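Local coordinates for protein lipase aflb (Neosartorya fumigata, PDB 6IDY) that probably hydrolyses ester bonds of lipids as a fungal lipase of the alpha/beta-hydrolase fold, and carries a bound calcium ion, at residues A[34-39]-A[84-89]; A[103-108]-A[415-420]; A[262-267]-A[297-302]; A[285-288]-A[293-296]. All coordinates share one frame; numbering follows the deposited sequence.

The four contacts fall into two groups. Contacts 1 and 2 lie on the same side of the chain's centre, with their centres about 14 Å apart, and meet where Thr85 CG2 packs on Leu415 O at 3.5 Å and Ile36 CG2 on Leu419 CD2 at 3.7 Å. Contacts 3 and 4 share helix 293-299, their centres about 8 Å apart, and are tied by Asp262 OD2 and Gln288 NE2 at 2.7 Å, probably a hydrogen bond. Contacts 2 and 3 lie on opposite sides of the centre, about 29 Å between centres. The calcium ligands, Asp255, Ala377, His380 and Gly382, belong to none of them.

Contact 1: residues A[34-39]-A[84-89]; sequences RSIASL and MTREIL
Ile36 and Arg86 mark the closest approach of two helical segments, their CA atoms 6.1 Å apart: 34-39 belongs to helix 31-47 and 84-89 to helix 81-90. Both run on beyond the segments at each end, and i to i-4 bonds such as Ser38 N to Arg34 O and Ile88 N to Met84 O hold each helix. Ile36, Leu39 and Arg86 all point their CB atoms across the gap, and these three side chains make the contact. Ile36 goes to the flat end of the arginine. Its CG1 lies over one face of the guanidinium, toward the rim, 3.5 Å from NH2 of Arg86, while CD1 of Ile36 lies against both terminal nitrogens, 3.6 Å from NH2 and 3.7 Å from NH1 of Arg86. The other branch sits nearer the backbone of the arginine, CG2 of Ile36 4.1 Å from CB of Arg86. Arg86 starts with CG anti to its backbone N (chi1 -176°) and then bends at chi2 and chi3, which folds the guanidinium back over the isoleucine. One turn further on, Leu39 crosses the aliphatic part of the arginine at about a right angle, with CD2 4.0 Å from CG of Arg86. Nearby, Ala37 packs on Leu423 of helix 414-424, and Thr85 and Leu89 touch Ile40 of helix 31-47. The chemistry is therefore dispersion between hydrocarbon and the face of a cation. The isoleucine is buried, the leucine is exposed, and the arginine probably keeps its charge near solvent while its CB and CG lie against Ile36 and Leu39.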
loop_
_atom_site.group_PDB
_atom_site.type_symbol
_atom_site.label_atom_id
_atom_site.label_comp_id
_atom_site.label_asym_id
_atom_site.label_seq_id
_atom_site.Cartn_x
_atom_site.Cartn_y
_atom_site.Cartn_z
ATOM N N ARG A 34 -16.849 5.904 16.522
ATOM C CA ARG A 34 -17.336 7.284 16.673
ATOM C C ARG A 34 -16.453 8.036 17.683
ATOM O O ARG A 34 -16.051 9.171 17.413
ATOM C CB ARG A 34 -18.793 7.309 17.168
ATOM C CG ARG A 34 -19.825 6.979 16.105
ATOM C CD ARG A 34 -21.227 6.947 16.676
ATOM N NE ARG A 34 -21.813 8.286 16.776
ATOM C CZ ARG A 34 -23.069 8.532 17.140
ATOM N NH1 ARG A 34 -23.517 9.778 17.198
ATOM N NH2 ARG A 34 -23.886 7.532 17.447
ATOM N N SER A 35 -16.135 7.382 18.831
ATOM C CA SER A 35 -15.290 7.923 19.905
ATOM C C SER A 35 -13.881 8.200 19.403
ATOM O O SER A 35 -13.343 9.270 19.685
ATOM C CB SER A 35 -15.245 6.967 21.094
ATOM O OG SER A 35 -16.542 6.765 21.629
ATOM N N ILE A 36 -13.304 7.250 18.627
ATOM C CA ILE A 36 -11.965 7.371 18.044
ATOM C C ILE A 36 -11.936 8.534 17.048
ATOM O O ILE A 36 -11.006 9.340 17.095
ATOM C CB ILE A 36 -11.450 6.017 17.461
ATOM C CG1 ILE A 36 -11.280 4.971 18.586
ATOM C CG2 ILE A 36 -10.132 6.188 16.689
ATOM C CD1 ILE A 36 -11.167 3.503 18.125
ATOM N N ALA A 37 -12.976 8.651 16.193
ATOM C CA ALA A 37 -13.109 9.736 15.213
ATOM C C ALA A 37 -13.196 11.092 15.920
ATOM O O ALA A 37 -12.501 12.025 15.517
ATOM C CB ALA A 37 -14.337 9.514 14.343
ATOM N N SER A 38 -14.015 11.185 16.998
ATOM C CA SER A 38 -14.186 12.402 17.799
ATOM C C SER A 38 -12.857 12.802 18.448
ATOM O O SER A 38 -12.433 13.951 18.293
ATOM C CB SER A 38 -15.260 12.201 18.865
ATOM O OG SER A 38 -15.498 13.401 19.583
ATOM N N LEU A 39 -12.179 11.830 19.122
ATOM C CA LEU A 39 -10.886 12.015 19.786
ATOM C C LEU A 39 -9.831 12.528 18.807
ATOM O O LEU A 39 -9.109 13.467 19.137
ATOM C CB LEU A 39 -10.418 10.705 20.448
ATOM C CG LEU A 39 -9.148 10.782 21.298
ATOM C CD1 LEU A 39 -9.394 10.238 22.691
ATOM C CD2 LEU A 39 -7.989 10.041 20.629
ATOM N N MET A 84 -4.104 1.184 17.097
ATOM C CA MET A 84 -2.927 1.835 16.519
ATOM C C MET A 84 -3.249 3.298 16.151
ATOM O O MET A 84 -2.535 4.195 16.585
ATOM C CB MET A 84 -2.409 1.052 15.297
ATOM C CG MET A 84 -1.070 1.544 14.778
ATOM S SD MET A 84 0.301 1.186 15.886
ATOM C CE MET A 84 1.478 2.395 15.374
ATOM N N THR A 85 -4.352 3.525 15.413
ATOM C CA THR A 85 -4.793 4.855 14.953
ATOM C C THR A 85 -5.074 5.806 16.117
ATOM O O THR A 85 -4.655 6.961 16.062
ATOM C CB THR A 85 -5.975 4.743 13.972
ATOM O OG1 THR A 85 -5.661 3.758 12.991
ATOM C CG2 THR A 85 -6.277 6.061 13.266
ATOM N N ARG A 86 -5.747 5.313 17.171
ATOM C CA ARG A 86 -6.058 6.102 18.366
ATOM C C ARG A 86 -4.779 6.482 19.136
ATOM O O ARG A 86 -4.623 7.638 19.518
ATOM C CB ARG A 86 -7.030 5.327 19.278
ATOM C CG ARG A 86 -7.494 6.110 20.510
ATOM C CD ARG A 86 -7.686 5.207 21.718
ATOM N NE ARG A 86 -9.085 4.812 21.898
ATOM C CZ ARG A 86 -9.600 3.654 21.498
ATOM N NH1 ARG A 86 -8.838 2.754 20.885
ATOM N NH2 ARG A 86 -10.884 3.386 21.703
ATOM N N GLU A 87 -3.883 5.509 19.367
ATOM C CA GLU A 87 -2.651 5.694 20.143
ATOM C C GLU A 87 -1.598 6.568 19.459
ATOM O O GLU A 87 -0.809 7.199 20.159
ATOM C CB GLU A 87 -2.053 4.346 20.570
ATOM C CG GLU A 87 -2.885 3.586 21.592
ATOM C CD GLU A 87 -3.251 4.348 22.851
ATOM O OE1 GLU A 87 -2.346 4.950 23.472
ATOM O OE2 GLU A 87 -4.449 4.344 23.215
ATOM N N ILE A 88 -1.601 6.615 18.104
ATOM C CA ILE A 88 -0.732 7.440 17.256
ATOM C C ILE A 88 -0.810 8.916 17.716
ATOM O O ILE A 88 0.222 9.579 17.853
ATOM C CB ILE A 88 -1.138 7.215 15.761
ATOM C CG1 ILE A 88 -0.462 5.949 15.159
ATOM C CG2 ILE A 88 -0.952 8.434 14.858
ATOM C CD1 ILE A 88 1.024 5.973 14.935
ATOM N N LEU A 89 -2.027 9.400 18.008
ATOM C CA LEU A 89 -2.208 10.763 18.501
ATOM C C LEU A 89 -2.019 10.883 20.008
ATOM O O LEU A 89 -1.484 11.894 20.460
ATOM C CB LEU A 89 -3.545 11.366 18.054
ATOM C CG LEU A 89 -3.650 11.815 16.587
ATOM C CD1 LEU A 89 -4.969 12.487 16.335
ATOM C CD2 LEU A 89 -2.524 12.788 16.199
#

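Contact 2: residues A[103-108]-A[415-420]; sequences NGYLNL and LLIALA
Tyr105 lays one face of its ring on Ile417, joining the loop after helix 96-103 to helix 414-424 outside the central sheet of this alpha/beta-hydrolase fold. The tight part is this one pair. CG2 of Ile417 stands over the ring 3.8 Å from the centroid, 19° off the normal, a CH-pi contact displaced toward the CE2 edge, where CG2 of Ile417 comes within 3.6 Å of CE2 of Tyr105. The other branch spreads over the root of the ring: CD1 of Ile417 lies 3.8 Å from CB of Tyr105. The tyrosine and isoleucine slide past each other in opposite directions, and both are buried. Tyr105 holds CG between its backbone N and carbonyl carbon (chi1 81°), a crowded position that turns the ring toward the helix. Its opposite face is covered from its own segment by CG of Leu106, 3.7 Å above the plane. Beyond that ring the segment loosens: Leu106 and Asn107 are exposed, and Asn107 is poorly ordered. Thr175 of helix 173-178 touches both Tyr105 and Ile417, and Ile19 of helix 16-24 also packs on the tyrosine. The polar end is settled just past the segment, where OH of Tyr105 hydrogen-bonds OE2 of Glu421. That hydroxyl oxygen, OH of Tyr105, also passes 4.2 Å from CB of Ala420, the methyl one turn along from Ile417.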
loop_
_atom_site.group_PDB
_atom_site.type_symbol
_atom_site.label_atom_id
_atom_site.label_comp_id
_atom_site.label_asym_id
_atom_site.label_seq_id
_atom_site.Cartn_x
_atom_site.Cartn_y
_atom_site.Cartn_z
ATOM N N ASN A 103 -4.261 16.766 6.818
ATOM C CA ASN A 103 -5.616 17.320 6.904
ATOM C C ASN A 103 -6.175 17.771 5.544
ATOM O O ASN A 103 -7.374 17.620 5.307
ATOM C CB ASN A 103 -5.693 18.442 7.944
ATOM C CG ASN A 103 -7.093 18.923 8.252
ATOM O OD1 ASN A 103 -7.986 18.149 8.613
ATOM N ND2 ASN A 103 -7.310 20.220 8.124
ATOM N N GLY A 104 -5.303 18.276 4.668
ATOM C CA GLY A 104 -5.689 18.742 3.339
ATOM C C GLY A 104 -5.439 17.769 2.202
ATOM O O GLY A 104 -5.261 18.207 1.063
ATOM N N TYR A 105 -5.455 16.445 2.489
ATOM C CA TYR A 105 -5.190 15.380 1.505
ATOM C C TYR A 105 -6.199 15.323 0.335
ATOM O O TYR A 105 -5.788 15.012 -0.783
ATOM C CB TYR A 105 -5.062 13.995 2.192
ATOM C CG TYR A 105 -6.381 13.321 2.520
ATOM C CD1 TYR A 105 -7.125 13.704 3.632
ATOM C CD2 TYR A 105 -6.890 12.310 1.711
ATOM C CE1 TYR A 105 -8.351 13.106 3.924
ATOM C CE2 TYR A 105 -8.117 11.707 1.991
ATOM C CZ TYR A 105 -8.842 12.105 3.102
ATOM O OH TYR A 105 -10.039 11.497 3.397
ATOM N N LEU A 106 -7.506 15.584 0.594
ATOM C CA LEU A 106 -8.562 15.521 -0.430
ATOM C C LEU A 106 -8.393 16.501 -1.583
ATOM O O LEU A 106 -8.681 16.152 -2.727
ATOM C CB LEU A 106 -9.957 15.688 0.181
ATOM C CG LEU A 106 -10.589 14.484 0.869
ATOM C CD1 LEU A 106 -11.930 14.859 1.416
ATOM C CD2 LEU A 106 -10.775 13.309 -0.094
ATOM N N ASN A 107 -7.938 17.718 -1.282
ATOM C CA ASN A 107 -7.727 18.771 -2.276
ATOM C C ASN A 107 -6.291 18.801 -2.820
ATOM O O ASN A 107 -5.996 19.594 -3.721
ATOM C CB ASN A 107 -8.169 20.131 -1.721
ATOM C CG ASN A 107 -9.654 20.199 -1.449
ATOM O OD1 ASN A 107 -10.106 20.070 -0.307
ATOM N ND2 ASN A 107 -10.449 20.386 -2.496
ATOM N N LEU A 108 -5.416 17.912 -2.310
ATOM C CA LEU A 108 -4.020 17.804 -2.741
ATOM C C LEU A 108 -3.937 17.255 -4.174
ATOM O O LEU A 108 -4.567 16.237 -4.484
ATOM C CB LEU A 108 -3.220 16.919 -1.759
ATOM C CG LEU A 108 -1.717 16.754 -2.009
ATOM C CD1 LEU A 108 -0.930 17.932 -1.455
ATOM C CD2 LEU A 108 -1.204 15.466 -1.392
ATOM N N LEU A 415 -2.594 6.435 8.770
ATOM C CA LEU A 415 -3.653 5.704 9.460
ATOM C C LEU A 415 -4.840 6.600 9.752
ATOM O O LEU A 415 -5.972 6.119 9.777
ATOM C CB LEU A 415 -3.128 5.087 10.764
ATOM C CG LEU A 415 -2.105 3.960 10.611
ATOM C CD1 LEU A 415 -1.532 3.595 11.943
ATOM C CD2 LEU A 415 -2.705 2.734 9.940
ATOM N N LEU A 416 -4.581 7.909 9.943
ATOM C CA LEU A 416 -5.614 8.913 10.203
ATOM C C LEU A 416 -6.464 9.135 8.956
ATOM O O LEU A 416 -7.682 9.266 9.056
ATOM C CB LEU A 416 -4.991 10.226 10.697
ATOM C CG LEU A 416 -4.052 10.125 11.914
ATOM C CD1 LEU A 416 -3.314 11.435 12.131
ATOM C CD2 LEU A 416 -4.814 9.732 13.190
ATOM N N ILE A 417 -5.830 9.126 7.778
ATOM C CA ILE A 417 -6.531 9.250 6.498
ATOM C C ILE A 417 -7.320 7.955 6.244
ATOM O O ILE A 417 -8.506 8.015 5.894
ATOM C CB ILE A 417 -5.552 9.589 5.341
ATOM C CG1 ILE A 417 -4.987 11.011 5.510
ATOM C CG2 ILE A 417 -6.239 9.424 3.977
ATOM C CD1 ILE A 417 -3.794 11.320 4.618
ATOM N N ALA A 418 -6.664 6.792 6.466
ATOM C CA ALA A 418 -7.291 5.482 6.288
ATOM C C ALA A 418 -8.584 5.367 7.110
ATOM O O ALA A 418 -9.597 4.917 6.570
ATOM C CB ALA A 418 -6.316 4.361 6.631
ATOM N N LEU A 419 -8.579 5.872 8.368
ATOM C CA LEU A 419 -9.763 5.851 9.222
ATOM C C LEU A 419 -10.871 6.741 8.666
ATOM O O LEU A 419 -12.013 6.291 8.577
ATOM C CB LEU A 419 -9.452 6.229 10.684
ATOM C CG LEU A 419 -10.651 6.122 11.648
ATOM C CD1 LEU A 419 -11.146 4.682 11.773
ATOM C CD2 LEU A 419 -10.329 6.711 12.993
ATOM N N ALA A 420 -10.524 7.987 8.276
ATOM C CA ALA A 420 -11.460 8.944 7.692
ATOM C C ALA A 420 -12.120 8.363 6.437
ATOM O O ALA A 420 -13.340 8.409 6.333
ATOM C CB ALA A 420 -10.736 10.238 7.355
#

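Contact 3: residues A[262-267]-A[297-302]; sequences DFHGTV and TLRGGG
A type I turn from Asp262 to Gly265 presents the carbonyl of Phe263 and the ring of His264 to Arg299 of helix 293-299. Asp262 accepts the turn bond from Gly265 N through its O, and its side chain touches Leu237. Phe263 turns its ring away, to Leu333, and contributes its carbonyl: NH1 of Arg299 donates to O of Phe263 at 3.0 Å with an N-H...O angle of 150°. The oxygen sits in the guanidinium plane, but the N-H comes down on the carbonyl from above its plane, with a C=O...N angle of 100°, which makes the bond less favourably directed. His264 follows with its ring. CD of Arg299 lies over the middle of the ring, 3.8 Å from the centroid, a CH-pi contact, and CD2 of His264 comes 3.2 Å from NE of Arg299, over one face of the guanidinium. Ring and guanidinium are 28° from parallel. A bend at chi3 of Arg299 lets one side chain serve both partners. Gly265, at positive phi, leads on to Thr266, which pairs through its backbone with Gln288 and Trp290. The loop leaves strand 253-259, meets helix 293-299 through Arg299, and is held by Ser330 OG at His264 N and Gly265 O, with Trp290 stacked on His264.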
loop_
_atom_site.group_PDB
_atom_site.type_symbol
_atom_site.label_atom_id
_atom_site.label_comp_id
_atom_site.label_asym_id
_atom_site.label_seq_id
_atom_site.Cartn_x
_atom_site.Cartn_y
_atom_site.Cartn_z
ATOM N N ASP A 262 -0.883 -8.685 1.459
ATOM C CA ASP A 262 -1.781 -9.661 2.069
ATOM C C ASP A 262 -2.334 -10.585 0.991
ATOM O O ASP A 262 -3.538 -10.607 0.732
ATOM C CB ASP A 262 -2.868 -8.959 2.911
ATOM C CG ASP A 262 -3.794 -8.029 2.158
ATOM O OD1 ASP A 262 -3.313 -7.316 1.243
ATOM O OD2 ASP A 262 -4.995 -8.003 2.486
ATOM N N PHE A 263 -1.439 -11.376 0.366
ATOM C CA PHE A 263 -1.789 -12.304 -0.721
ATOM C C PHE A 263 -2.765 -13.392 -0.311
ATOM O O PHE A 263 -3.359 -14.029 -1.184
ATOM C CB PHE A 263 -0.544 -12.910 -1.391
ATOM C CG PHE A 263 0.341 -11.905 -2.084
ATOM C CD1 PHE A 263 -0.138 -11.146 -3.147
ATOM C CD2 PHE A 263 1.671 -11.755 -1.713
ATOM C CE1 PHE A 263 0.689 -10.226 -3.799
ATOM C CE2 PHE A 263 2.511 -10.874 -2.402
ATOM C CZ PHE A 263 2.008 -10.097 -3.420
ATOM N N HIS A 264 -2.962 -13.586 1.008
ATOM C CA HIS A 264 -3.942 -14.534 1.530
ATOM C C HIS A 264 -4.920 -13.783 2.440
ATOM O O HIS A 264 -5.679 -14.398 3.175
ATOM C CB HIS A 264 -3.265 -15.691 2.297
ATOM C CG HIS A 264 -4.049 -16.976 2.258
ATOM N ND1 HIS A 264 -5.416 -17.006 2.511
ATOM C CD2 HIS A 264 -3.628 -18.238 2.027
ATOM C CE1 HIS A 264 -5.777 -18.275 2.400
ATOM N NE2 HIS A 264 -4.738 -19.049 2.098
ATOM N N GLY A 265 -4.907 -12.462 2.367
ATOM C CA GLY A 265 -5.743 -11.631 3.222
ATOM C C GLY A 265 -5.298 -11.689 4.673
ATOM O O GLY A 265 -4.116 -11.898 4.969
ATOM N N THR A 266 -6.251 -11.549 5.592
ATOM C CA THR A 266 -5.965 -11.546 7.022
ATOM C C THR A 266 -7.085 -12.156 7.838
ATOM O O THR A 266 -8.249 -12.124 7.434
ATOM C CB THR A 266 -5.592 -10.126 7.497
ATOM O OG1 THR A 266 -5.222 -10.177 8.871
ATOM C CG2 THR A 266 -6.710 -9.112 7.300
ATOM N N VAL A 267 -6.733 -12.696 8.996
ATOM C CA VAL A 267 -7.732 -13.276 9.893
ATOM C C VAL A 267 -8.192 -12.267 10.914
ATOM O O VAL A 267 -7.487 -11.290 11.197
ATOM C CB VAL A 267 -7.257 -14.567 10.592
ATOM C CG1 VAL A 267 -7.024 -15.668 9.588
ATOM C CG2 VAL A 267 -6.020 -14.328 11.455
ATOM N N THR A 297 -10.456 -17.287 -5.127
ATOM C CA THR A 297 -10.492 -17.129 -6.589
ATOM C C THR A 297 -9.123 -16.683 -7.088
ATOM O O THR A 297 -8.632 -17.237 -8.061
ATOM C CB THR A 297 -11.603 -16.154 -7.023
ATOM O OG1 THR A 297 -12.856 -16.660 -6.566
ATOM C CG2 THR A 297 -11.659 -15.960 -8.540
ATOM N N LEU A 298 -8.512 -15.688 -6.420
ATOM C CA LEU A 298 -7.201 -15.181 -6.811
ATOM C C LEU A 298 -6.136 -16.260 -6.735
ATOM O O LEU A 298 -5.380 -16.427 -7.689
ATOM C CB LEU A 298 -6.789 -13.968 -5.949
ATOM C CG LEU A 298 -5.346 -13.443 -6.166
ATOM C CD1 LEU A 298 -5.117 -12.979 -7.610
ATOM C CD2 LEU A 298 -5.012 -12.351 -5.183
ATOM N N ARG A 299 -6.095 -16.996 -5.614
ATOM C CA ARG A 299 -5.093 -18.019 -5.338
ATOM C C ARG A 299 -5.231 -19.279 -6.170
ATOM O O ARG A 299 -4.258 -20.020 -6.291
ATOM C CB ARG A 299 -5.054 -18.347 -3.842
ATOM C CG ARG A 299 -4.601 -17.140 -3.018
ATOM C CD ARG A 299 -4.549 -17.458 -1.547
ATOM N NE ARG A 299 -3.438 -18.350 -1.208
ATOM C CZ ARG A 299 -2.207 -17.940 -0.937
ATOM N NH1 ARG A 299 -1.901 -16.647 -0.996
ATOM N NH2 ARG A 299 -1.270 -18.815 -0.607
ATOM N N GLY A 300 -6.405 -19.510 -6.753
ATOM C CA GLY A 300 -6.624 -20.661 -7.631
ATOM C C GLY A 300 -5.816 -20.544 -8.913
ATOM O O GLY A 300 -5.369 -19.446 -9.258
ATOM N N GLY A 301 -5.575 -21.678 -9.579
ATOM C CA GLY A 301 -4.816 -21.747 -10.828
ATOM C C GLY A 301 -3.439 -21.102 -10.798
ATOM O O GLY A 301 -3.036 -20.454 -11.767
ATOM N N GLY A 302 -2.732 -21.253 -9.678
ATOM C CA GLY A 302 -1.393 -20.703 -9.504
ATOM C C GLY A 302 -1.301 -19.246 -9.106
ATOM O O GLY A 302 -0.197 -18.693 -9.099
#

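Contact 4: residues A[285-288]-A[293-296]; sequences LWQQ and EFIR
Gln287 lays the root of its side chain across Phe294: CB of Gln287 is 3.8 Å from CB of Phe294, and CG of Gln287 is equally near that same carbon. The two side chains cross at about a right angle. Phe294 has CG anti to its backbone N (chi1 174°), which swings the ring across the glutamine side chain, and NE2 of Gln287 approaches CD1 of Phe294 at 3.8 Å with the amide and ring planes 51° apart. That amide is anchored outside the pair, OE1 to Val205 N and NE2 to Asp204 OD1, two bonds that should hold its rotation. The backbone O of Gln287 lies beside both residues of the second helix, 3.7 Å from CD2 of Phe294 and 3.4 Å from CG1 of Ile295, and it accepts a hydrogen bond from OG1 of Thr292. Helices 283-287 and 293-299, joined by a short loop, belong to the connection that links, along the chain, strand 253-259 to strand 310-314 of the alpha/beta-hydrolase sheet. Phe294 stacks on Trp241 of helix 235-245, and Gln288 touches Gln234 in the turn between strand 227-232 and that helix, where this fold usually has its nucleophile elbow. On the exposed side of helix 293-299, NH2 of Arg296 makes a salt bridge to OE2 of Glu293 at 2.8 Å, meeting the oxygen from above the carboxylate plane; NE of Arg296 adds a weak bond to that same OE2.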
loop_
_atom_site.group_PDB
_atom_site.type_symbol
_atom_site.label_atom_id
_atom_site.label_comp_id
_atom_site.label_asym_id
_atom_site.label_seq_id
_atom_site.Cartn_x
_atom_site.Cartn_y
_atom_site.Cartn_z
ATOM N N LEU A 285 -12.563 -4.304 2.283
ATOM C CA LEU A 285 -12.298 -4.764 3.652
ATOM C C LEU A 285 -12.772 -6.209 3.794
ATOM O O LEU A 285 -11.993 -7.058 4.226
ATOM C CB LEU A 285 -12.943 -3.862 4.731
ATOM C CG LEU A 285 -12.524 -2.374 4.778
ATOM C CD1 LEU A 285 -12.985 -1.715 6.069
ATOM C CD2 LEU A 285 -11.007 -2.195 4.635
ATOM N N TRP A 286 -14.021 -6.496 3.358
ATOM C CA TRP A 286 -14.579 -7.840 3.411
ATOM C C TRP A 286 -13.816 -8.837 2.549
ATOM O O TRP A 286 -13.583 -9.957 3.004
ATOM C CB TRP A 286 -16.083 -7.850 3.096
ATOM C CG TRP A 286 -16.932 -7.492 4.282
ATOM C CD1 TRP A 286 -17.815 -6.459 4.374
ATOM C CD2 TRP A 286 -16.928 -8.134 5.570
ATOM N NE1 TRP A 286 -18.383 -6.432 5.628
ATOM C CE2 TRP A 286 -17.863 -7.454 6.379
ATOM C CE3 TRP A 286 -16.237 -9.235 6.112
ATOM C CZ2 TRP A 286 -18.118 -7.826 7.700
ATOM C CZ3 TRP A 286 -16.507 -9.617 7.416
ATOM C CH2 TRP A 286 -17.440 -8.919 8.194
ATOM N N GLN A 287 -13.372 -8.422 1.345
ATOM C CA GLN A 287 -12.607 -9.287 0.425
ATOM C C GLN A 287 -11.233 -9.676 0.955
ATOM O O GLN A 287 -10.686 -10.690 0.533
ATOM C CB GLN A 287 -12.440 -8.616 -0.945
ATOM C CG GLN A 287 -13.729 -8.591 -1.747
ATOM C CD GLN A 287 -13.608 -7.719 -2.967
ATOM O OE1 GLN A 287 -13.180 -6.560 -2.907
ATOM N NE2 GLN A 287 -14.011 -8.260 -4.100
ATOM N N GLN A 288 -10.675 -8.878 1.876
ATOM C CA GLN A 288 -9.348 -9.135 2.423
ATOM C C GLN A 288 -9.353 -10.101 3.618
ATOM O O GLN A 288 -8.326 -10.276 4.274
ATOM C CB GLN A 288 -8.617 -7.824 2.728
ATOM C CG GLN A 288 -8.171 -7.160 1.425
ATOM C CD GLN A 288 -7.588 -5.804 1.650
ATOM O OE1 GLN A 288 -8.295 -4.794 1.741
ATOM N NE2 GLN A 288 -6.282 -5.754 1.745
ATOM N N GLU A 293 -14.182 -15.633 -0.893
ATOM C CA GLU A 293 -14.284 -16.115 -2.262
ATOM C C GLU A 293 -13.288 -15.347 -3.123
ATOM O O GLU A 293 -12.688 -15.943 -4.006
ATOM C CB GLU A 293 -15.712 -15.957 -2.804
ATOM C CG GLU A 293 -16.606 -17.140 -2.462
ATOM C CD GLU A 293 -16.173 -18.468 -3.060
ATOM O OE1 GLU A 293 -16.013 -18.545 -4.301
ATOM O OE2 GLU A 293 -15.987 -19.432 -2.284
ATOM N N PHE A 294 -13.059 -14.046 -2.819
ATOM C CA PHE A 294 -12.087 -13.224 -3.538
ATOM C C PHE A 294 -10.679 -13.838 -3.485
ATOM O O PHE A 294 -10.071 -14.049 -4.529
ATOM C CB PHE A 294 -12.060 -11.767 -3.024
ATOM C CG PHE A 294 -10.944 -10.991 -3.686
ATOM C CD1 PHE A 294 -11.074 -10.539 -4.997
ATOM C CD2 PHE A 294 -9.712 -10.841 -3.056
ATOM C CE1 PHE A 294 -10.013 -9.906 -5.640
ATOM C CE2 PHE A 294 -8.644 -10.224 -3.709
ATOM C CZ PHE A 294 -8.794 -9.785 -5.004
ATOM N N ILE A 295 -10.162 -14.075 -2.266
ATOM C CA ILE A 295 -8.835 -14.638 -2.009
ATOM C C ILE A 295 -8.697 -16.029 -2.636
ATOM O O ILE A 295 -7.715 -16.280 -3.329
ATOM C CB ILE A 295 -8.502 -14.597 -0.481
ATOM C CG1 ILE A 295 -8.346 -13.133 0.033
ATOM C CG2 ILE A 295 -7.281 -15.462 -0.111
ATOM C CD1 ILE A 295 -7.242 -12.274 -0.607
ATOM N N ARG A 296 -9.692 -16.904 -2.417
ATOM C CA ARG A 296 -9.736 -18.263 -2.970
ATOM C C ARG A 296 -9.703 -18.229 -4.508
ATOM O O ARG A 296 -8.996 -19.038 -5.118
ATOM C CB ARG A 296 -10.990 -18.986 -2.466
ATOM C CG ARG A 296 -11.099 -20.464 -2.849
ATOM C CD ARG A 296 -11.834 -21.295 -1.799
ATOM N NE ARG A 296 -13.112 -20.703 -1.386
ATOM C CZ ARG A 296 -13.311 -20.071 -0.231
ATOM N NH1 ARG A 296 -12.319 -19.937 0.642
ATOM N NH2 ARG A 296 -14.500 -19.560 0.056
#